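Local coordinates for RedY-like protein (Hahella chejuensis, PDB 2JDJ) that probably takes part in the biosynthesis of the red pigment prodigiosin and belongs to the dimeric alpha-beta barrel superfamily, at residues I4-L10 with Y53-I59; T30-L34 with T73-L79; N25-A29 with R39-H43; A18-W22 with A82-A87. All blocks are in the same frame, centred on the assembly; numbering follows the deposited sequence.

Interaction 1: residues I4-L10 with Y53-I59; sequences IIHKIRL and YHYVEVI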
# COMPACT_ATOMS: atom_id res chain seq x y z
N ILE A 4 5.95 1.47 -3.63
CA ILE A 4 5.29 2.30 -4.63
C ILE A 4 3.85 1.84 -4.69
O ILE A 4 3.58 0.64 -4.74
CB ILE A 4 5.95 2.14 -6.02
CG1 ILE A 4 7.42 2.56 -5.97
CG2 ILE A 4 5.17 2.94 -7.07
CD1 ILE A 4 8.21 2.16 -7.20
N ILE A 5 2.92 2.80 -4.66
CA ILE A 5 1.50 2.53 -4.68
C ILE A 5 0.90 3.32 -5.82
O ILE A 5 1.20 4.50 -5.98
CB ILE A 5 0.85 2.96 -3.33
CG1 ILE A 5 1.34 2.06 -2.20
CG2 ILE A 5 -0.70 2.92 -3.40
CD1 ILE A 5 1.12 2.63 -0.79
N HIS A 6 0.08 2.66 -6.65
CA HIS A 6 -0.64 3.34 -7.75
C HIS A 6 -2.15 3.23 -7.60
O HIS A 6 -2.67 2.18 -7.26
CB HIS A 6 -0.29 2.73 -9.12
CG HIS A 6 1.15 2.85 -9.49
ND1 HIS A 6 1.92 1.75 -9.80
CD2 HIS A 6 1.97 3.93 -9.61
CE1 HIS A 6 3.15 2.15 -10.09
NE2 HIS A 6 3.20 3.46 -10.00
N LYS A 7 -2.86 4.32 -7.89
CA LYS A 7 -4.29 4.27 -8.10
C LYS A 7 -4.40 3.96 -9.57
O LYS A 7 -3.69 4.56 -10.39
CB LYS A 7 -4.95 5.62 -7.81
CG LYS A 7 -4.89 6.03 -6.34
CD LYS A 7 -5.51 7.38 -6.16
CE LYS A 7 -5.77 7.70 -4.68
NZ LYS A 7 -6.18 9.15 -4.59
N ILE A 8 -5.27 3.01 -9.90
CA ILE A 8 -5.44 2.53 -11.28
C ILE A 8 -6.87 2.71 -11.73
O ILE A 8 -7.78 2.21 -11.07
CB ILE A 8 -5.05 1.03 -11.38
CG1 ILE A 8 -3.54 0.86 -11.12
CG2 ILE A 8 -5.50 0.44 -12.75
CD1 ILE A 8 -3.13 -0.57 -10.78
N ARG A 9 -7.09 3.39 -12.85
CA ARG A 9 -8.43 3.57 -13.37
C ARG A 9 -8.60 2.76 -14.66
O ARG A 9 -7.81 2.91 -15.58
CB ARG A 9 -8.69 5.05 -13.66
CG ARG A 9 -10.15 5.42 -13.79
CD ARG A 9 -10.32 6.88 -14.25
NE ARG A 9 -9.74 7.09 -15.57
CZ ARG A 9 -10.40 6.95 -16.73
NH1 ARG A 9 -11.69 6.63 -16.77
NH2 ARG A 9 -9.76 7.15 -17.87
N LEU A 10 -9.63 1.91 -14.72
CA LEU A 10 -9.99 1.22 -15.95
C LEU A 10 -10.62 2.21 -16.90
O LEU A 10 -11.38 3.07 -16.48
CB LEU A 10 -10.99 0.10 -15.66
CG LEU A 10 -10.62 -1.04 -14.70
CD1 LEU A 10 -11.70 -2.17 -14.75
CD2 LEU A 10 -9.24 -1.61 -15.01
N TYR A 53 -10.69 6.12 -9.53
CA TYR A 53 -9.84 4.94 -9.66
C TYR A 53 -10.59 3.70 -9.21
O TYR A 53 -11.50 3.81 -8.38
CB TYR A 53 -8.53 5.07 -8.88
CG TYR A 53 -8.69 5.12 -7.37
CD1 TYR A 53 -8.55 3.97 -6.58
CD2 TYR A 53 -8.99 6.32 -6.74
CE1 TYR A 53 -8.71 4.04 -5.17
CE2 TYR A 53 -9.15 6.39 -5.37
CZ TYR A 53 -9.01 5.25 -4.59
OH TYR A 53 -9.17 5.37 -3.21
N HIS A 54 -10.24 2.54 -9.78
CA HIS A 54 -10.92 1.27 -9.49
C HIS A 54 -10.08 0.32 -8.67
O HIS A 54 -10.61 -0.49 -7.89
CB HIS A 54 -11.37 0.60 -10.80
CG HIS A 54 -12.14 1.53 -11.68
ND1 HIS A 54 -13.46 1.83 -11.44
CD2 HIS A 54 -11.75 2.31 -12.71
CE1 HIS A 54 -13.86 2.74 -12.31
NE2 HIS A 54 -12.84 3.03 -13.10
N TYR A 55 -8.76 0.44 -8.84
CA TYR A 55 -7.82 -0.51 -8.23
C TYR A 55 -6.69 0.23 -7.59
O TYR A 55 -6.41 1.37 -7.93
CB TYR A 55 -7.28 -1.53 -9.26
CG TYR A 55 -8.36 -2.44 -9.80
CD1 TYR A 55 -8.67 -3.65 -9.16
CD2 TYR A 55 -9.08 -2.09 -10.93
CE1 TYR A 55 -9.68 -4.48 -9.66
CE2 TYR A 55 -10.11 -2.91 -11.45
CZ TYR A 55 -10.40 -4.09 -10.80
OH TYR A 55 -11.40 -4.88 -11.32
N VAL A 56 -6.06 -0.44 -6.62
CA VAL A 56 -4.85 0.06 -6.03
C VAL A 56 -3.82 -1.06 -6.10
O VAL A 56 -4.14 -2.21 -5.76
CB VAL A 56 -5.05 0.42 -4.53
CG1 VAL A 56 -3.75 0.94 -3.97
CG2 VAL A 56 -6.16 1.46 -4.35
N GLU A 57 -2.60 -0.75 -6.52
CA GLU A 57 -1.54 -1.74 -6.42
C GLU A 57 -0.47 -1.27 -5.45
O GLU A 57 -0.20 -0.07 -5.35
CB GLU A 57 -0.97 -2.10 -7.80
CG GLU A 57 -0.01 -1.09 -8.42
CD GLU A 57 0.35 -1.40 -9.88
OE1 GLU A 57 0.00 -2.49 -10.41
OE2 GLU A 57 0.98 -0.54 -10.52
N VAL A 58 0.11 -2.23 -4.71
CA VAL A 58 1.14 -2.00 -3.72
C VAL A 58 2.39 -2.78 -4.15
O VAL A 58 2.37 -4.01 -4.25
CB VAL A 58 0.68 -2.44 -2.30
CG1 VAL A 58 1.73 -2.06 -1.24
CG2 VAL A 58 -0.68 -1.79 -1.95
N ILE A 59 3.47 -2.05 -4.44
CA ILE A 59 4.71 -2.69 -4.87
C ILE A 59 5.78 -2.43 -3.83
O ILE A 59 6.16 -1.27 -3.60
CB ILE A 59 5.24 -2.13 -6.21
CG1 ILE A 59 4.11 -1.90 -7.22
CG2 ILE A 59 6.33 -3.06 -6.76
CD1 ILE A 59 4.51 -1.02 -8.39
O HOH W 1 -13.70 6.07 -14.21

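Interaction 2: residues T30-L34 with T73-L79; sequences TCPDL and TSTFAGL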
# COMPACT_ATOMS: atom_id res chain seq x y z
N THR A 30 4.62 -12.77 -13.49
CA THR A 30 5.84 -12.21 -14.09
C THR A 30 6.80 -11.64 -13.04
O THR A 30 7.97 -11.38 -13.33
CB THR A 30 5.50 -11.13 -15.14
OG1 THR A 30 4.57 -11.65 -16.09
CG2 THR A 30 6.73 -10.66 -15.89
N CYS A 31 6.29 -11.46 -11.83
CA CYS A 31 7.08 -10.88 -10.74
C CYS A 31 8.37 -11.64 -10.34
O CYS A 31 9.33 -10.99 -9.89
CB CYS A 31 6.19 -10.65 -9.51
SG CYS A 31 5.12 -9.17 -9.68
N PRO A 32 8.39 -12.99 -10.47
CA PRO A 32 9.66 -13.69 -10.28
C PRO A 32 10.78 -13.23 -11.23
O PRO A 32 11.94 -13.41 -10.90
CB PRO A 32 9.29 -15.16 -10.57
CG PRO A 32 7.84 -15.26 -10.29
CD PRO A 32 7.29 -13.94 -10.74
N ASP A 33 10.42 -12.65 -12.38
CA ASP A 33 11.41 -12.19 -13.37
C ASP A 33 11.85 -10.75 -13.16
O ASP A 33 12.66 -10.22 -13.92
CB ASP A 33 10.85 -12.32 -14.80
CG ASP A 33 10.68 -13.76 -15.25
OD1 ASP A 33 11.21 -14.67 -14.57
OD2 ASP A 33 10.01 -13.98 -16.29
N LEU A 34 11.30 -10.10 -12.13
CA LEU A 34 11.68 -8.73 -11.80
C LEU A 34 12.38 -8.77 -10.45
O LEU A 34 11.73 -8.78 -9.41
CB LEU A 34 10.45 -7.82 -11.76
CG LEU A 34 9.56 -7.78 -13.01
CD1 LEU A 34 8.25 -7.03 -12.72
CD2 LEU A 34 10.28 -7.16 -14.21
N THR A 73 13.63 -3.31 -18.65
CA THR A 73 13.68 -4.64 -19.25
C THR A 73 12.49 -4.83 -20.20
O THR A 73 11.49 -4.13 -20.10
CB THR A 73 13.65 -5.77 -18.20
OG1 THR A 73 12.41 -5.73 -17.48
CG2 THR A 73 14.82 -5.65 -17.23
N SER A 74 12.60 -5.78 -21.12
CA SER A 74 11.50 -6.10 -22.02
C SER A 74 10.42 -6.93 -21.30
O SER A 74 9.30 -7.05 -21.79
CB SER A 74 12.01 -6.87 -23.25
OG SER A 74 12.57 -8.11 -22.85
N THR A 75 10.79 -7.53 -20.17
CA THR A 75 9.85 -8.19 -19.29
C THR A 75 8.78 -7.18 -18.84
O THR A 75 7.58 -7.43 -18.94
CB THR A 75 10.56 -8.78 -18.05
OG1 THR A 75 11.62 -9.66 -18.46
CG2 THR A 75 9.58 -9.54 -17.15
N PHE A 76 9.24 -6.02 -18.36
CA PHE A 76 8.36 -4.95 -17.92
C PHE A 76 7.58 -4.34 -19.07
O PHE A 76 6.39 -4.08 -18.94
CB PHE A 76 9.14 -3.89 -17.15
CG PHE A 76 8.26 -2.93 -16.38
CD1 PHE A 76 7.76 -3.29 -15.13
CD2 PHE A 76 7.95 -1.69 -16.89
CE1 PHE A 76 6.95 -2.43 -14.42
CE2 PHE A 76 7.15 -0.81 -16.18
CZ PHE A 76 6.64 -1.18 -14.95
N ALA A 77 8.24 -4.12 -20.20
CA ALA A 77 7.58 -3.50 -21.36
C ALA A 77 6.37 -4.30 -21.80
O ALA A 77 5.38 -3.74 -22.28
CB ALA A 77 8.57 -3.33 -22.52
N GLY A 78 6.45 -5.62 -21.63
CA GLY A 78 5.35 -6.52 -21.98
C GLY A 78 4.15 -6.38 -21.04
O GLY A 78 3.00 -6.49 -21.46
N LEU A 79 4.44 -6.15 -19.76
CA LEU A 79 3.39 -5.84 -18.79
C LEU A 79 2.70 -4.51 -19.09
O LEU A 79 1.48 -4.46 -19.21
CB LEU A 79 3.97 -5.85 -17.37
CG LEU A 79 4.53 -7.17 -16.83
CD1 LEU A 79 5.11 -6.92 -15.43
CD2 LEU A 79 3.45 -8.27 -16.80

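Interaction 3: residues N25-A29 with R39-H43; sequences NVDYA and RFDVH. With IPA (isopropyl alcohol), chain F.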
# COMPACT_ATOMS: atom_id res chain seq x y z
N ASN A 25 -2.90 -13.84 -13.34
CA ASN A 25 -2.26 -14.92 -14.09
C ASN A 25 -1.14 -14.47 -15.00
O ASN A 25 -0.43 -15.31 -15.58
CB ASN A 25 -3.32 -15.70 -14.86
CG ASN A 25 -4.38 -16.27 -13.95
OD1 ASN A 25 -4.18 -17.30 -13.34
ND2 ASN A 25 -5.51 -15.57 -13.84
N VAL A 26 -0.97 -13.16 -15.15
CA VAL A 26 0.09 -12.64 -15.99
C VAL A 26 0.96 -11.67 -15.18
O VAL A 26 2.19 -11.83 -15.10
CB VAL A 26 -0.45 -11.97 -17.27
CG1 VAL A 26 0.69 -11.59 -18.19
CG2 VAL A 26 -1.40 -12.92 -18.02
N ASP A 27 0.32 -10.68 -14.57
CA ASP A 27 1.07 -9.66 -13.83
C ASP A 27 1.78 -10.29 -12.63
O ASP A 27 3.00 -10.18 -12.52
CB ASP A 27 0.13 -8.51 -13.42
CG ASP A 27 0.86 -7.21 -13.11
OD1 ASP A 27 2.08 -7.05 -13.40
OD2 ASP A 27 0.18 -6.32 -12.58
N TYR A 28 1.04 -10.99 -11.77
CA TYR A 28 1.64 -11.66 -10.61
C TYR A 28 2.66 -12.70 -11.08
O TYR A 28 3.70 -12.86 -10.47
CB TYR A 28 0.62 -12.41 -9.75
CG TYR A 28 -0.35 -11.59 -8.93
CD1 TYR A 28 -0.16 -10.22 -8.71
CD2 TYR A 28 -1.45 -12.21 -8.34
CE1 TYR A 28 -1.06 -9.47 -7.94
CE2 TYR A 28 -2.35 -11.48 -7.57
CZ TYR A 28 -2.15 -10.11 -7.38
OH TYR A 28 -3.05 -9.40 -6.61
N ALA A 29 2.33 -13.41 -12.16
CA ALA A 29 3.15 -14.52 -12.63
C ALA A 29 4.50 -14.06 -13.18
O ALA A 29 5.42 -14.87 -13.30
CB ALA A 29 2.39 -15.33 -13.69
N ARG A 39 7.49 -7.74 -2.94
CA ARG A 39 6.06 -8.06 -2.76
C ARG A 39 5.28 -7.24 -3.76
O ARG A 39 5.66 -6.09 -4.06
CB ARG A 39 5.56 -7.70 -1.37
CG ARG A 39 6.24 -8.38 -0.22
CD ARG A 39 5.53 -8.06 1.07
NE ARG A 39 4.27 -8.78 1.19
CZ ARG A 39 4.17 -10.04 1.62
NH1 ARG A 39 2.98 -10.62 1.72
NH2 ARG A 39 5.26 -10.72 1.97
N PHE A 40 4.21 -7.82 -4.28
CA PHE A 40 3.32 -7.12 -5.19
C PHE A 40 1.92 -7.66 -5.01
O PHE A 40 1.73 -8.87 -4.94
CB PHE A 40 3.77 -7.29 -6.62
CG PHE A 40 2.84 -6.67 -7.62
CD1 PHE A 40 2.71 -5.28 -7.69
CD2 PHE A 40 2.09 -7.47 -8.47
CE1 PHE A 40 1.87 -4.71 -8.61
CE2 PHE A 40 1.23 -6.90 -9.40
CZ PHE A 40 1.12 -5.52 -9.47
N ASP A 41 0.95 -6.76 -4.90
CA ASP A 41 -0.45 -7.15 -4.82
C ASP A 41 -1.38 -6.04 -5.29
O ASP A 41 -1.04 -4.86 -5.19
CB ASP A 41 -0.84 -7.66 -3.43
CG ASP A 41 -0.15 -6.92 -2.29
OD1 ASP A 41 0.81 -7.48 -1.69
OD2 ASP A 41 -0.61 -5.79 -1.96
N VAL A 42 -2.53 -6.44 -5.83
CA VAL A 42 -3.50 -5.51 -6.40
C VAL A 42 -4.82 -5.67 -5.65
O VAL A 42 -5.13 -6.78 -5.18
CB VAL A 42 -3.68 -5.76 -7.92
CG1 VAL A 42 -4.74 -4.84 -8.50
CG2 VAL A 42 -2.34 -5.54 -8.65
N HIS A 43 -5.58 -4.58 -5.52
CA HIS A 43 -6.77 -4.53 -4.68
C HIS A 43 -7.88 -3.77 -5.35
O HIS A 43 -7.63 -2.68 -5.87
CB HIS A 43 -6.43 -3.88 -3.34
CG HIS A 43 -5.17 -4.39 -2.76
ND1 HIS A 43 -5.12 -5.50 -1.93
CD2 HIS A 43 -3.88 -4.03 -2.97
CE1 HIS A 43 -3.87 -5.77 -1.63
NE2 HIS A 43 -3.09 -4.88 -2.24
C1 IPA F . 5.16 -6.03 -11.13
C2 IPA F . 4.72 -4.80 -11.90
C3 IPA F . 4.67 -3.60 -10.97
O2 IPA F . 3.43 -5.03 -12.43

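Interaction 4: residues A18-W22 with A82-A87; sequences AFEFW and AFSRMA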
# COMPACT_ATOMS: atom_id res chain seq x y z
N ALA A 18 -11.39 -9.19 -17.56
CA ALA A 18 -10.13 -9.30 -18.30
C ALA A 18 -8.95 -8.73 -17.53
O ALA A 18 -7.87 -9.35 -17.48
CB ALA A 18 -10.26 -8.62 -19.66
N PHE A 19 -9.14 -7.55 -16.94
CA PHE A 19 -8.11 -6.92 -16.10
C PHE A 19 -7.69 -7.84 -14.96
O PHE A 19 -6.50 -8.15 -14.80
CB PHE A 19 -8.59 -5.56 -15.53
CG PHE A 19 -7.59 -4.91 -14.62
CD1 PHE A 19 -6.46 -4.27 -15.14
CD2 PHE A 19 -7.75 -4.97 -13.24
CE1 PHE A 19 -5.54 -3.70 -14.33
CE2 PHE A 19 -6.79 -4.40 -12.39
CZ PHE A 19 -5.69 -3.76 -12.94
N GLU A 20 -8.66 -8.28 -14.17
CA GLU A 20 -8.35 -9.14 -13.01
C GLU A 20 -7.74 -10.49 -13.37
O GLU A 20 -6.93 -11.00 -12.63
CB GLU A 20 -9.60 -9.34 -12.13
CG GLU A 20 -10.08 -8.01 -11.56
CD GLU A 20 -11.12 -8.13 -10.46
OE1 GLU A 20 -11.22 -9.19 -9.83
OE2 GLU A 20 -11.83 -7.11 -10.23
N PHE A 21 -8.12 -11.06 -14.51
CA PHE A 21 -7.51 -12.31 -14.93
C PHE A 21 -6.03 -12.07 -15.30
O PHE A 21 -5.15 -12.87 -14.96
CB PHE A 21 -8.27 -12.99 -16.09
CG PHE A 21 -7.66 -14.31 -16.48
CD1 PHE A 21 -8.07 -15.49 -15.86
CD2 PHE A 21 -6.62 -14.35 -17.42
CE1 PHE A 21 -7.48 -16.72 -16.19
CE2 PHE A 21 -6.01 -15.57 -17.74
CZ PHE A 21 -6.45 -16.75 -17.12
N TRP A 22 -5.78 -10.96 -16.01
CA TRP A 22 -4.44 -10.53 -16.40
C TRP A 22 -3.59 -10.28 -15.17
O TRP A 22 -2.46 -10.78 -15.07
CB TRP A 22 -4.49 -9.30 -17.30
CG TRP A 22 -3.13 -8.74 -17.59
CD1 TRP A 22 -2.24 -9.15 -18.56
CD2 TRP A 22 -2.47 -7.68 -16.87
NE1 TRP A 22 -1.08 -8.40 -18.49
CE2 TRP A 22 -1.20 -7.49 -17.46
CE3 TRP A 22 -2.84 -6.87 -15.78
CZ2 TRP A 22 -0.28 -6.52 -17.00
CZ3 TRP A 22 -1.93 -5.91 -15.32
CH2 TRP A 22 -0.67 -5.74 -15.93
N ALA A 82 0.18 -4.45 -22.22
CA ALA A 82 -1.11 -5.07 -21.92
C ALA A 82 -1.91 -4.17 -20.98
O ALA A 82 -3.09 -3.90 -21.23
CB ALA A 82 -0.90 -6.44 -21.28
N PHE A 83 -1.27 -3.73 -19.91
CA PHE A 83 -1.89 -2.84 -18.92
C PHE A 83 -2.54 -1.63 -19.57
O PHE A 83 -3.70 -1.28 -19.30
CB PHE A 83 -0.85 -2.42 -17.88
CG PHE A 83 -1.37 -1.43 -16.87
CD1 PHE A 83 -1.98 -1.88 -15.69
CD2 PHE A 83 -1.23 -0.06 -17.08
CE1 PHE A 83 -2.45 -0.97 -14.75
CE2 PHE A 83 -1.70 0.85 -16.14
CZ PHE A 83 -2.31 0.39 -14.99
N SER A 84 -1.78 -1.00 -20.47
CA SER A 84 -2.18 0.23 -21.14
C SER A 84 -3.37 0.13 -22.10
O SER A 84 -3.92 1.16 -22.51
CB SER A 84 -0.97 0.82 -21.85
OG SER A 84 -0.13 1.46 -20.88
N ARG A 85 -3.76 -1.09 -22.47
CA ARG A 85 -4.96 -1.31 -23.30
C ARG A 85 -6.23 -1.21 -22.45
O ARG A 85 -7.31 -0.99 -22.98
CB ARG A 85 -4.94 -2.69 -23.98
CG ARG A 85 -3.79 -2.92 -24.96
CD ARG A 85 -3.81 -1.97 -26.13
NE ARG A 85 -4.93 -2.22 -27.03
CZ ARG A 85 -4.97 -3.17 -27.96
NH1 ARG A 85 -3.94 -4.00 -28.13
NH2 ARG A 85 -6.05 -3.29 -28.73
N MSE A 86 -6.08 -1.35 -21.13
CA MSE A 86 -7.23 -1.45 -20.22
C MSE A 86 -7.32 -0.36 -19.16
O MSE A 86 -8.41 -0.07 -18.68
CB MSE A 86 -7.21 -2.78 -19.47
CG MSE A 86 -7.45 -4.02 -20.31
SE MSE A 86 -7.13 -5.58 -19.17
CE MSE A 86 -5.28 -5.37 -18.72
N ALA A 87 -6.19 0.24 -18.81
CA ALA A 87 -6.08 1.00 -17.57
C ALA A 87 -5.01 2.08 -17.60
O ALA A 87 -4.13 2.05 -18.46
CB ALA A 87 -5.79 0.03 -16.42

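Interaction 1: residues I4-L10 with Y53-I59
H6 and E57 lie side by side and point the same way, and ND1 of H6 donates a hydrogen bond to OE2 of E57 over 2.6 Å. The carboxylate receives it through its anti lone pair, its plane turned 57° from the imidazole; a glycerol hydroxyl also bonds to OE2. With an alanine in place of E57, ND1 of H6 would probably lose its acceptor and the imidazole be freer to turn. Under this pair the backbones of H6 and E57 exchange two hydrogen bonds, as do I4 with I59 and I8 with Y55. These are neighbouring antiparallel strands of the ferredoxin-like sheet, and the ladder ends in a classic beta bulge: O of I8 accepts both from N of Y55 and, at 2.8 Å, from N of H54. The face carrying I4, H6 and I8 lies beneath the helices, where CD1 of I8 rests 3.7 Å from CD of E57. On the other face CD of K7 sits over the Y53 ring, 4.0 Å from its centroid, a CH-pi contact, while NZ of K7 goes on to E91 of both subunits. CG2 of I5 meets CG1 of V56 at 3.7 Å, and both pack on the second subunit.

Interaction 2: residues T30-L34 with T73-L79
The start of helix 74-86, capped by T73, packs here against the turn that leads out of helix 16-30. T30 and T75 meet through their methyls, CG2 to CG2 at 3.3 Å, closer than carbons usually come, as the two side chains slide past each other in opposite directions. In each threonine the methyl stands opposite the backbone N about the first torsion, which aims the two CG2 atoms at each other; OG1 of T30 bonds to the carbonyl of V26, one turn back. L79 comes at T30 tip to tip, its CD2 3.6 Å from OG1 of T30.

L34 fills the middle with both its branches. CD2 lies 3.8 Å from CG2 of T75, whereas CD1 reaches 4.1 Å to CD1 of L79 and also comes up at the edge of the F76 ring. D33 adds a lighter touch, its CB against the same T75 methyl. The contact is therefore held mostly by methyl and methylene groups, with the polar bonds kept inside each segment or close to it. The short 3-10 segment 31-33 brings D33 and L34 round to the helix, and on its far flank C31 and P32 pack on Y102 of the second subunit.

At the other end OG1 of T73, which also bonds to the carbonyl of D70, accepts from N of F76 over 3.3 Å with an N-H...O angle of 162°, the side-chain bond of a helix N-cap.

Interaction 3: residues N25-A29 with R39-H43
Y28 and F40 are brought together by different first torsions: in Y28 the ring carbon CG stands anti to the carbonyl carbon (chi1 -71°), in F40 it stands anti to the backbone N (chi1 176°). The side chains cross at about a right angle, and CD2 and CE2 of F40 lie at the edge of the tyrosine ring, with CD2 3.6 Å from CD1 of Y28. Beyond the ring, the phenol oxygen reaches the strand itself. N of V42 donates to OH of Y28 at 3.1 Å, lying near the plane of the phenol ring; the same hydroxyl also bonds to the carbonyl of L98 in the second subunit. That leaves a buried hydroxyl with a partner in each chain, which should fix how far the tyrosine can swing.

D27 crosses F40 as well. Its OD2 is at the edge of the phenylalanine ring, 3.3 Å from CZ of F40, where the polarised C-H rim can suit a carboxylate. OD1 of D27 accepts from O2 of an isopropanol at 2.6 Å, and C1 of that alcohol lies over the centre of one F40 face. The alcohol probably came from the crystallisation liquor, but its place between D27 and F40 may mark a pocket.

Helix 16-30 thus runs over strand 37-44 nearly antiparallel, the short segments at 151°; one side of the strand pairs with strand 55-61 while R39, F40 and H43 continue the sheet into the second subunit.

Interaction 4: residues A18-W22 with A82-A87
The short axes of helices 18-22 and 82-86 run almost antiparallel, at 160° and 10.8 Å apart, with the CA atoms of F19 and M86 6.9 Å from each other. In this ferredoxin-like alpha-beta fold helix 16-30 packs on the sheet and helix 74-86 lies alongside it, so the contact joins the two where the second helix hands over to strand 87-97.

M86, a selenomethionine in the crystal, points into the space between F19 and W22. Its selenium presses on the backbone of F19, 3.5 Å from CA of F19. A bend at the last torsion (chi3 -62°) then turns the methyl CE back between the two aromatic residues: it lies 3.9 Å from CD1 of F19 and 3.8 Å above the plane of the W22 indole, offset toward the rim.

W22 extends its indole across to the other helix with CG anti to the backbone N (chi1 173°). The six-membered ring meets F83, its CH2 being 3.9 Å from CB of F83, and CZ3 arrives at the edge of the phenylalanine ring. Without the indole, an alanine here is likely to open a gap beside A82 and F83 and leave the M86 methyl with less to pack on.

F19 and F83 lie side by side, pointing the same way toward the sheet, where F19 packs on L10 and F83 on I8. At the pyrrole end of the indole, CB of A82 sits 3.4 Å from NE1 of W22.

How the interactions relate
From the N terminus, strand 2-10 comes first and pairs with strand 55-61, so interaction 1 closes a long loop that holds helix 16-30 and strand 37-44. Within that loop lies interaction 3, setting the helix on strand 37-44, outermost in this chain, and H43 and D41 pair with V56 and V58 to carry it into the same sheet. Interaction 4 spans still more chain, from 18-22 to 82-87; it encloses interactions 2 and 3 but crosses interaction 1. Interaction 2 crosses both 1 and 3. Helix 16-30 serves interactions 3 and 4, helix 74-86 serves 2 and 4, and L79 touches both D27 and W22. Y55 joins sheet to helix through E20.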